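Local atomic coordinates of putative acyl-CoA thioester hydrolase (Yersinia pestis KIM10+, PDB entry 5DM5), a protein that probably hydrolyses acyl-CoA thioesters, working as a hexameric hot-dog-fold thioesterase. Residues B[72-77]-B[119-124]. Sequence-based numbering, arbitrary orientation.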
# COMPACT_ATOMS: atom_id res chain seq x y z
N MET B 72 -23.69 7.96 11.89
CA MET B 72 -22.33 7.78 12.38
C MET B 72 -21.85 8.93 13.26
O MET B 72 -22.02 10.09 12.91
CB MET B 72 -21.35 7.60 11.23
CG MET B 72 -19.92 7.47 11.71
SD MET B 72 -19.22 5.91 11.21
CE MET B 72 -19.54 6.02 9.45
N THR B 73 -21.28 8.60 14.41
CA THR B 73 -20.81 9.62 15.32
C THR B 73 -19.38 9.30 15.67
O THR B 73 -19.06 8.16 15.96
CB THR B 73 -21.64 9.68 16.59
OG1 THR B 73 -23.03 9.71 16.25
CG2 THR B 73 -21.30 10.94 17.37
N PHE B 74 -18.50 10.30 15.63
CA PHE B 74 -17.12 10.12 16.07
C PHE B 74 -16.96 10.47 17.51
O PHE B 74 -16.70 11.61 17.86
CB PHE B 74 -16.15 10.92 15.21
CG PHE B 74 -16.08 10.43 13.81
CD1 PHE B 74 -15.03 9.62 13.41
CD2 PHE B 74 -17.09 10.68 12.92
CE1 PHE B 74 -14.98 9.12 12.14
CE2 PHE B 74 -17.04 10.18 11.64
CZ PHE B 74 -15.98 9.40 11.26
N LEU B 75 -17.10 9.44 18.33
CA LEU B 75 -17.12 9.57 19.77
C LEU B 75 -15.76 9.97 20.32
O LEU B 75 -15.62 11.01 20.96
CB LEU B 75 -17.54 8.24 20.43
CG LEU B 75 -18.93 7.58 20.26
CD1 LEU B 75 -19.92 8.53 19.60
CD2 LEU B 75 -18.90 6.23 19.54
N LYS B 76 -14.77 9.13 20.06
CA LYS B 76 -13.43 9.35 20.59
C LYS B 76 -12.37 9.16 19.50
O LYS B 76 -12.58 8.39 18.57
CB LYS B 76 -13.18 8.41 21.77
CG LYS B 76 -14.21 8.59 22.88
CD LYS B 76 -13.85 7.89 24.19
CE LYS B 76 -15.10 7.61 25.02
NZ LYS B 76 -14.81 6.63 26.09
N PRO B 77 -11.28 9.92 19.58
CA PRO B 77 -10.18 9.81 18.62
C PRO B 77 -9.41 8.52 18.85
O PRO B 77 -9.58 7.94 19.92
CB PRO B 77 -9.31 11.03 18.93
CG PRO B 77 -9.57 11.29 20.37
CD PRO B 77 -11.02 10.97 20.58
N ARG B 119 -15.15 2.56 23.12
CA ARG B 119 -15.74 2.62 21.79
C ARG B 119 -15.44 3.94 21.13
O ARG B 119 -15.61 4.99 21.73
CB ARG B 119 -17.23 2.36 21.86
CG ARG B 119 -17.91 2.31 20.52
CD ARG B 119 -19.33 1.87 20.72
NE ARG B 119 -20.05 2.72 21.65
CZ ARG B 119 -21.31 2.52 22.00
NH1 ARG B 119 -21.97 1.48 21.50
NH2 ARG B 119 -21.91 3.33 22.86
N ALA B 120 -14.92 3.88 19.90
CA ALA B 120 -14.51 5.08 19.20
C ALA B 120 -15.48 5.48 18.08
O ALA B 120 -15.47 6.63 17.63
CB ALA B 120 -13.12 4.91 18.66
N THR B 121 -16.25 4.54 17.55
CA THR B 121 -17.23 4.92 16.53
C THR B 121 -18.39 3.97 16.49
O THR B 121 -18.22 2.80 16.72
CB THR B 121 -16.61 4.97 15.14
OG1 THR B 121 -15.49 5.85 15.17
CG2 THR B 121 -17.60 5.49 14.14
N GLU B 122 -19.60 4.43 16.23
CA GLU B 122 -20.64 3.46 16.03
C GLU B 122 -21.58 3.97 14.96
O GLU B 122 -21.74 5.17 14.82
CB GLU B 122 -21.38 3.12 17.32
CG GLU B 122 -22.54 2.16 17.08
CD GLU B 122 -23.26 1.74 18.33
OE1 GLU B 122 -22.98 2.31 19.40
OE2 GLU B 122 -24.11 0.83 18.23
N ALA B 123 -22.14 3.07 14.17
CA ALA B 123 -23.05 3.49 13.12
C ALA B 123 -23.99 2.36 12.73
O ALA B 123 -23.77 1.22 13.11
CB ALA B 123 -22.28 3.97 11.92
N VAL B 124 -25.04 2.67 11.98
CA VAL B 124 -25.98 1.64 11.57
C VAL B 124 -25.96 1.47 10.05
O VAL B 124 -26.53 2.24 9.29
CB VAL B 124 -27.39 1.97 12.06
CG1 VAL B 124 -28.36 0.87 11.65
CG2 VAL B 124 -27.39 2.14 13.57
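M72 reaches across to the neighbouring strand with its sulfur, and SD touches two methyls of residues 119-124, T121 CG2 (3.4 Å) and A123 CB (3.7 Å). Its CG stands opposite the backbone N (chi1 178°), and the bends at chi2 and chi3 carry the sulfur to both methyls, the side chain crossing the threonine at a slant. M72, T121 and A123 all also touch M48 of helix 43-60, so this apolar group belongs to the layer between sheet and helix. F74 shares that face, its side chain running beside T121 and pointing the same way.

The threonine is used at both branches. CG2 approaches M72 and the carbonyl O of T73, whereas OG1 turns back along its own strand and donates to A120 O at 2.6 Å, coming from above the carbonyl plane. That same oxygen receives a weak, bent bond from L75 N.

On the other face of the sheet, L75 lies against the backbone of the adjoining strand, its CD2 methyl 3.7 Å from T121 CA and close to CG of R119. The arginine, bent at chi3 (56°), meets E122 in a salt bridge between NH1 and OE1, on the face that T73 shares.

The backbones run antiparallel, 172° between strand directions, but are only loosely joined here: T73 N to E122 O is weak at 3.5 Å. On its far side, residues 119-124 pair with strand 97-106, where V104 stands across from A120 and T121 together, a classic beta bulge. M72 and T73 pair with a strand of a second subunit, continuing the antiparallel sheet across the interface, an arrangement characteristic of hot-dog-fold dimers, whose sheet wraps the central helix.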